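Local coordinates for protein polymerase X (Deinococcus radiodurans, PDB 2W9M) that probably catalyses the addition of deoxyribonucleotides to DNA in repair, and binds zinc ions in its C-terminal region, at residues A168-L173 / A198-T203; D187-L192 / R299-R304; G191-R196 / V530-K535. All blocks are in the same frame, centred on the assembly; numbering follows the deposited sequence.

Contact 1: residues A168-L173 / A198-T203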
# COMPACT_ATOMS: atom_id res chain seq x y z
N ALA A 168 11.92 -6.22 0.50
CA ALA A 168 12.46 -6.60 1.80
C ALA A 168 13.42 -7.78 1.68
O ALA A 168 14.51 -7.76 2.24
CB ALA A 168 11.33 -6.93 2.76
N VAL A 169 13.01 -8.81 0.94
CA VAL A 169 13.85 -9.99 0.77
C VAL A 169 15.13 -9.67 -0.00
O VAL A 169 16.21 -10.12 0.38
CB VAL A 169 13.08 -11.14 0.08
CG1 VAL A 169 14.03 -12.27 -0.29
CG2 VAL A 169 11.97 -11.65 1.00
N ALA A 170 15.02 -8.89 -1.07
CA ALA A 170 16.20 -8.49 -1.82
C ALA A 170 17.16 -7.67 -0.95
O ALA A 170 18.38 -7.86 -1.00
CB ALA A 170 15.82 -7.71 -3.07
N GLU A 171 16.61 -6.76 -0.15
CA GLU A 171 17.43 -5.97 0.77
C GLU A 171 18.13 -6.85 1.81
O GLU A 171 19.30 -6.62 2.14
CB GLU A 171 16.59 -4.88 1.45
CG GLU A 171 16.82 -4.74 2.96
CD GLU A 171 15.61 -5.15 3.80
OE1 GLU A 171 14.56 -4.47 3.72
OE2 GLU A 171 15.70 -6.15 4.54
N GLU A 172 17.43 -7.86 2.31
CA GLU A 172 17.99 -8.77 3.31
C GLU A 172 19.11 -9.64 2.74
O GLU A 172 20.15 -9.81 3.37
CB GLU A 172 16.89 -9.66 3.90
CG GLU A 172 17.32 -10.46 5.12
CD GLU A 172 16.21 -11.36 5.65
OE1 GLU A 172 16.24 -11.70 6.86
OE2 GLU A 172 15.31 -11.72 4.87
N LEU A 173 18.90 -10.20 1.55
CA LEU A 173 19.91 -11.05 0.91
C LEU A 173 21.14 -10.25 0.50
O LEU A 173 22.25 -10.77 0.51
CB LEU A 173 19.33 -11.77 -0.30
CG LEU A 173 18.24 -12.79 0.02
CD1 LEU A 173 17.93 -13.63 -1.21
CD2 LEU A 173 18.65 -13.66 1.19
N ALA A 198 12.28 -11.67 -5.90
CA ALA A 198 13.32 -10.82 -5.33
C ALA A 198 14.56 -10.94 -6.20
O ALA A 198 15.31 -11.91 -6.10
CB ALA A 198 13.63 -11.23 -3.90
N GLU A 199 14.77 -9.96 -7.07
CA GLU A 199 15.89 -9.98 -8.00
C GLU A 199 17.04 -9.10 -7.53
O GLU A 199 16.84 -7.96 -7.09
CB GLU A 199 15.43 -9.56 -9.40
CG GLU A 199 14.61 -10.61 -10.14
CD GLU A 199 13.84 -10.04 -11.32
OE1 GLU A 199 14.24 -10.29 -12.48
OE2 GLU A 199 12.83 -9.33 -11.08
N LEU A 200 18.24 -9.63 -7.63
CA LEU A 200 19.44 -8.95 -7.16
C LEU A 200 20.50 -9.03 -8.25
O LEU A 200 20.52 -9.97 -9.04
CB LEU A 200 19.95 -9.63 -5.88
CG LEU A 200 20.35 -8.77 -4.68
CD1 LEU A 200 19.29 -7.72 -4.40
CD2 LEU A 200 20.55 -9.65 -3.45
N THR A 201 21.37 -8.04 -8.30
CA THR A 201 22.49 -8.09 -9.22
C THR A 201 23.80 -8.04 -8.41
O THR A 201 23.83 -7.48 -7.32
CB THR A 201 22.40 -6.98 -10.28
OG1 THR A 201 22.67 -7.52 -11.58
CG2 THR A 201 23.35 -5.84 -9.96
N VAL A 202 24.85 -8.63 -8.94
CA VAL A 202 26.06 -8.89 -8.16
C VAL A 202 27.27 -9.09 -9.07
O VAL A 202 27.14 -9.63 -10.17
CB VAL A 202 25.85 -10.16 -7.29
CG1 VAL A 202 27.11 -11.00 -7.22
CG2 VAL A 202 25.34 -9.79 -5.90
N THR A 203 28.45 -8.64 -8.64
CA THR A 203 29.68 -8.94 -9.37
C THR A 203 30.44 -10.07 -8.67
O THR A 203 30.57 -10.07 -7.45
CB THR A 203 30.63 -7.73 -9.52
OG1 THR A 203 31.44 -7.60 -8.35
CG2 THR A 203 29.85 -6.45 -9.74

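Contact 2: residues D187-L192 / R299-R304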
# COMPACT_ATOMS: atom_id res chain seq x y z
N ASP A 187 12.19 -6.28 -11.24
CA ASP A 187 10.93 -5.68 -10.81
C ASP A 187 11.03 -4.83 -9.54
O ASP A 187 10.44 -3.76 -9.48
CB ASP A 187 9.85 -6.76 -10.68
CG ASP A 187 9.55 -7.45 -12.00
OD1 ASP A 187 10.19 -7.10 -13.02
OD2 ASP A 187 8.68 -8.35 -12.03
N VAL A 188 11.77 -5.30 -8.54
CA VAL A 188 11.92 -4.54 -7.30
C VAL A 188 12.70 -3.24 -7.52
O VAL A 188 12.40 -2.22 -6.90
CB VAL A 188 12.55 -5.37 -6.16
CG1 VAL A 188 11.90 -6.74 -6.09
CG2 VAL A 188 14.05 -5.52 -6.37
N ARG A 189 13.69 -3.28 -8.41
CA ARG A 189 14.52 -2.11 -8.67
C ARG A 189 13.75 -0.94 -9.30
O ARG A 189 14.08 0.22 -9.07
CB ARG A 189 15.70 -2.47 -9.57
CG ARG A 189 16.49 -1.25 -10.01
CD ARG A 189 17.51 -1.59 -11.07
NE ARG A 189 18.27 -0.41 -11.44
CZ ARG A 189 19.04 -0.33 -12.52
NH1 ARG A 189 19.15 -1.37 -13.34
NH2 ARG A 189 19.70 0.79 -12.79
N ARG A 190 12.73 -1.25 -10.11
CA ARG A 190 11.98 -0.18 -10.77
C ARG A 190 10.58 0.02 -10.20
O ARG A 190 9.80 0.82 -10.73
CB ARG A 190 11.96 -0.38 -12.29
CG ARG A 190 11.37 -1.69 -12.75
CD ARG A 190 11.66 -1.91 -14.23
NE ARG A 190 10.51 -2.48 -14.91
CZ ARG A 190 10.20 -3.77 -14.90
NH1 ARG A 190 10.96 -4.63 -14.25
NH2 ARG A 190 9.13 -4.19 -15.55
N GLY A 191 10.26 -0.70 -9.13
CA GLY A 191 9.08 -0.41 -8.34
C GLY A 191 7.77 -0.98 -8.83
O GLY A 191 6.70 -0.44 -8.53
N LEU A 192 7.84 -2.07 -9.58
CA LEU A 192 6.63 -2.71 -10.06
C LEU A 192 5.71 -2.98 -8.87
O LEU A 192 6.11 -3.62 -7.90
CB LEU A 192 6.98 -4.01 -10.79
CG LEU A 192 6.20 -4.28 -12.07
CD1 LEU A 192 6.51 -3.20 -13.08
CD2 LEU A 192 6.52 -5.66 -12.62
N ARG A 299 19.00 6.48 -19.76
CA ARG A 299 17.58 6.31 -19.44
C ARG A 299 17.42 5.75 -18.03
O ARG A 299 17.69 4.57 -17.79
CB ARG A 299 16.91 5.40 -20.47
CG ARG A 299 15.42 5.17 -20.27
CD ARG A 299 14.83 4.44 -21.47
NE ARG A 299 13.41 4.14 -21.29
CZ ARG A 299 12.66 3.50 -22.20
NH1 ARG A 299 13.20 3.10 -23.34
NH2 ARG A 299 11.38 3.27 -21.96
N PRO A 300 16.98 6.60 -17.09
CA PRO A 300 16.86 6.24 -15.67
C PRO A 300 15.96 5.03 -15.45
O PRO A 300 14.96 4.89 -16.15
CB PRO A 300 16.22 7.49 -15.05
CG PRO A 300 16.54 8.60 -16.00
CD PRO A 300 16.53 7.98 -17.36
N ALA A 301 16.31 4.17 -14.50
CA ALA A 301 15.55 2.95 -14.23
C ALA A 301 14.08 3.24 -13.97
O ALA A 301 13.22 2.38 -14.21
CB ALA A 301 16.16 2.18 -13.07
N GLU A 302 13.78 4.44 -13.48
CA GLU A 302 12.40 4.83 -13.22
C GLU A 302 11.57 4.89 -14.50
O GLU A 302 10.35 4.73 -14.45
CB GLU A 302 12.34 6.20 -12.53
CG GLU A 302 13.02 6.28 -11.18
CD GLU A 302 14.39 6.92 -11.25
OE1 GLU A 302 15.12 6.67 -12.23
OE2 GLU A 302 14.74 7.68 -10.32
N TYR A 303 12.24 5.11 -15.63
CA TYR A 303 11.55 5.33 -16.90
C TYR A 303 11.68 4.18 -17.89
O TYR A 303 11.53 4.38 -19.10
CB TYR A 303 12.06 6.62 -17.56
CG TYR A 303 11.87 7.87 -16.74
CD1 TYR A 303 12.79 8.91 -16.80
CD2 TYR A 303 10.78 8.01 -15.89
CE1 TYR A 303 12.62 10.06 -16.04
CE2 TYR A 303 10.60 9.15 -15.13
CZ TYR A 303 11.52 10.17 -15.21
OH TYR A 303 11.33 11.30 -14.46
N ARG A 304 11.95 2.97 -17.40
CA ARG A 304 12.19 1.83 -18.28
C ARG A 304 10.99 0.90 -18.43
O ARG A 304 11.15 -0.29 -18.67
CB ARG A 304 13.42 1.04 -17.82
CG ARG A 304 14.69 1.86 -17.83
CD ARG A 304 15.89 1.06 -17.36
NE ARG A 304 17.05 1.91 -17.17
CZ ARG A 304 18.24 1.49 -16.74
NH1 ARG A 304 18.42 0.21 -16.44
NH2 ARG A 304 19.24 2.36 -16.60

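Contact 3: residues G191-R196 / V530-K535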
# COMPACT_ATOMS: atom_id res chain seq x y z
N GLY A 191 10.26 -0.70 -9.13
CA GLY A 191 9.08 -0.41 -8.34
C GLY A 191 7.77 -0.98 -8.83
O GLY A 191 6.70 -0.44 -8.53
N LEU A 192 7.84 -2.07 -9.58
CA LEU A 192 6.63 -2.71 -10.06
C LEU A 192 5.71 -2.98 -8.87
O LEU A 192 6.11 -3.62 -7.90
CB LEU A 192 6.98 -4.01 -10.79
CG LEU A 192 6.20 -4.28 -12.07
CD1 LEU A 192 6.51 -3.20 -13.08
CD2 LEU A 192 6.52 -5.66 -12.62
N GLU A 193 4.47 -2.48 -8.94
CA GLU A 193 3.52 -2.66 -7.84
C GLU A 193 3.40 -4.13 -7.42
O GLU A 193 3.17 -4.44 -6.26
CB GLU A 193 2.14 -2.10 -8.22
CG GLU A 193 1.60 -2.58 -9.56
CD GLU A 193 2.11 -1.76 -10.73
OE1 GLU A 193 2.58 -0.62 -10.51
OE2 GLU A 193 2.04 -2.25 -11.88
N THR A 194 3.58 -5.02 -8.39
CA THR A 194 3.63 -6.45 -8.13
C THR A 194 4.92 -7.01 -8.73
O THR A 194 5.41 -6.50 -9.73
CB THR A 194 2.39 -7.15 -8.71
OG1 THR A 194 1.34 -7.13 -7.74
CG2 THR A 194 2.71 -8.58 -9.06
N VAL A 195 5.47 -8.05 -8.10
CA VAL A 195 6.83 -8.49 -8.40
C VAL A 195 6.97 -10.01 -8.58
O VAL A 195 6.49 -10.78 -7.75
CB VAL A 195 7.79 -8.02 -7.30
CG1 VAL A 195 8.88 -9.04 -7.06
CG2 VAL A 195 8.37 -6.67 -7.65
N ARG A 196 7.63 -10.43 -9.65
CA ARG A 196 7.78 -11.85 -9.95
C ARG A 196 8.76 -12.55 -9.01
O ARG A 196 8.62 -13.74 -8.72
CB ARG A 196 8.21 -12.07 -11.40
CG ARG A 196 9.48 -11.34 -11.79
CD ARG A 196 9.81 -11.55 -13.27
NE ARG A 196 10.91 -12.48 -13.49
CZ ARG A 196 10.84 -13.80 -13.33
NH1 ARG A 196 9.71 -14.36 -12.93
NH2 ARG A 196 11.90 -14.55 -13.57
N VAL A 530 6.46 6.79 -3.11
CA VAL A 530 7.43 7.62 -3.81
C VAL A 530 7.96 6.93 -5.08
O VAL A 530 8.16 7.59 -6.10
CB VAL A 530 8.61 8.01 -2.89
CG1 VAL A 530 9.76 8.56 -3.71
CG2 VAL A 530 8.15 9.02 -1.85
N MET A 531 8.16 5.62 -5.02
CA MET A 531 8.62 4.87 -6.19
C MET A 531 7.61 4.95 -7.32
O MET A 531 7.98 5.01 -8.49
CB MET A 531 8.89 3.40 -5.83
CG MET A 531 9.94 3.19 -4.76
SD MET A 531 10.33 1.45 -4.47
CE MET A 531 11.23 1.04 -5.97
N GLN A 532 6.33 4.93 -6.97
CA GLN A 532 5.25 5.08 -7.94
C GLN A 532 5.20 6.51 -8.49
O GLN A 532 5.05 6.72 -9.70
CB GLN A 532 3.90 4.72 -7.32
CG GLN A 532 3.89 3.40 -6.57
CD GLN A 532 4.46 2.24 -7.38
OE1 GLN A 532 3.93 1.88 -8.44
NE2 GLN A 532 5.54 1.66 -6.89
N ALA A 533 5.33 7.49 -7.60
CA ALA A 533 5.30 8.90 -8.00
C ALA A 533 6.44 9.25 -8.96
O ALA A 533 6.27 10.04 -9.89
CB ALA A 533 5.34 9.80 -6.77
N ARG A 534 7.61 8.66 -8.73
CA ARG A 534 8.78 8.96 -9.56
C ARG A 534 8.65 8.42 -10.98
O ARG A 534 9.13 9.03 -11.93
CB ARG A 534 10.06 8.46 -8.89
CG ARG A 534 10.36 9.18 -7.58
CD ARG A 534 11.45 8.48 -6.81
NE ARG A 534 12.72 8.51 -7.53
CZ ARG A 534 13.61 9.49 -7.44
NH1 ARG A 534 13.36 10.53 -6.66
NH2 ARG A 534 14.75 9.44 -8.12
N LYS A 535 7.99 7.28 -11.13
CA LYS A 535 7.73 6.74 -12.46
C LYS A 535 6.74 7.63 -13.21
O LYS A 535 6.75 7.69 -14.43
CB LYS A 535 7.20 5.31 -12.36
CG LYS A 535 8.22 4.34 -11.78
CD LYS A 535 7.56 3.15 -11.11
CE LYS A 535 6.90 2.24 -12.13
NZ LYS A 535 6.06 1.21 -11.45

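Contact 1: residues A168-L173 / A198-T203
Val169, Ala170 and Leu173 of helix 163-176 rest on Ala198 and Leu200 of strand 194-203. The contact is apolar. Ala198 points its methyl at the helix, where it sits 3.8 Å from Val169 CG1. The same methyl, Ala198 CB, lies 4.2 Å from Ala170 CB. Val169 reaches this spot because CG1 stands anti to its backbone N (chi1 171°). Two residues along the strand, Leu200 also points toward the helix and divides its two methyls between two partners. Its CD1 lies 3.7 Å from Ala170 CB. Its CD2 lies 4.0 Å from Leu173 CB. The small Ala170 side chain lets the helix settle close, with the axes of the two short segments 7.3 Å apart and inclined at 36°.

This is a helix packed on one face of a mixed sheet. The sheet is consistent with the palm of a family X polymerase, in which strand 194-203 pairs in parallel with strand 231-238. Val169 and Leu173 also touch Val233 on that neighbouring strand, so the helix covers both strands.

One helix carbonyl, Ala170 O, meets the strand by van der Waals contact. It lies 3.5 Å from Leu200 CD1 and 3.7 Å from Leu200 CD2, under the fork of the leucine. No hydrogen bond joins helix to strand.

Glu199 points away from the helix, and its OE2 accepts a hydrogen bond from Asp187 N.

Contact 2: residues D187-L192 / R299-R304
Ala301 packs closely against both Arg189 and Arg190. The Ala301 methyl lies over one face of the Arg189 guanidinium, with CB 3.7 Å from NE. Arg189 extends fully to get there, with CG anti to the backbone N (chi1 173°). Arg190 CB rests 3.6 Å from Ala301 O. Beside Arg189 comes Arg304, whose NH1 is 3.6 Å from Arg189 NH1. The two guanidinium planes stand 77° apart. Both groups gather round the carboxylate of Glu287, which bridges them by a salt bridge to each. Arg304 NH1 also bonds to Ser251. The other edge of Arg304 grips its own loop: NE is 2.8 Å and NH2 3.0 Å from Arg299 O. With a leucine in place of Arg304, Arg299 O would probably lose both of these donors and Glu287 would be left with Arg189 alone of this pair.

Only the Arg190 guanidinium is loosely placed against the loop, with NE 4.4 Å from Arg304 O. It is held by charge instead. Arg190 NH1 is 2.9 Å from Asp187 OD1, on the anti side but tilted out of the carboxylate plane, and NE pairs with Glu305.

The contact joins the short helix 186-190 to the loop that follows helix 287-293. Helix 253-264 meets Arg304 through Phe255, and Asp187 and Val188 pack on Val195 of strand 194-203.

Contact 3: residues G191-R196 / V530-K535
Gly191 and Gln532 anchor a mainly polar, buried contact between a turn of the polymerase part and helix 526-535. That helix follows the last strand of the seven-stranded parallel sheet of the zinc-binding PHP region. Gln532 NE2 donates to Gly191 O at 2.9 Å. The bond is nearly straight (171°) and falls on a lone pair of the carbonyl, in its plane. Gln532 reaches it by bending at chi2 (-51°). Lys535 NZ adds a weak bond to the same oxygen at 3.4 Å.

Gly191 follows helix 186-190 with positive phi, in a Schellman motif. Met531 turns its methyl onto the glycine, with CE 3.5 Å from Gly191 CA. The glycine lets this methyl lie directly against the backbone. Met531 also touches Leu163 and Leu167 of helix 163-176.

Glu193 lies across Gln532 at about a right angle, its carboxylate plane 78° from the amide plane. Their OE1 atoms are 3.5 Å apart and do not bond. Glu193 OE1 is 4.0 Å from Lys535 NZ, beyond a salt bridge. Its firm partner is Arg500, which pairs with OE2, while Lys535 also makes a cation-pi contact with Trp499.

One straight bond and one weak one meet the buried carbonyl. The lysine charge probably polarises it; Glu193, already paired with Arg500, lies near enough that it may temper that charge a little.

From the N terminus, helix 163-176 comes first. Contact 1 closes a short loop from it back to strand 194-203. Contacts 2 and 3 both start inside that loop. Contact 2 starts on helix 186-190 and contact 3 in the turn after it; they share Gly191 and Leu192. Each then runs beyond the loop, so both cross contact 1. Contact 2 closes a loop of about a hundred residues at 299-304. Contact 3 closes a far longer one at 530-535. The far ends of contacts 2 and 3 are joined directly by a salt bridge from Glu302 to Arg534. Together the three contacts tie the palm-like sheet to the thumb-side loop and the C-terminal PHP region.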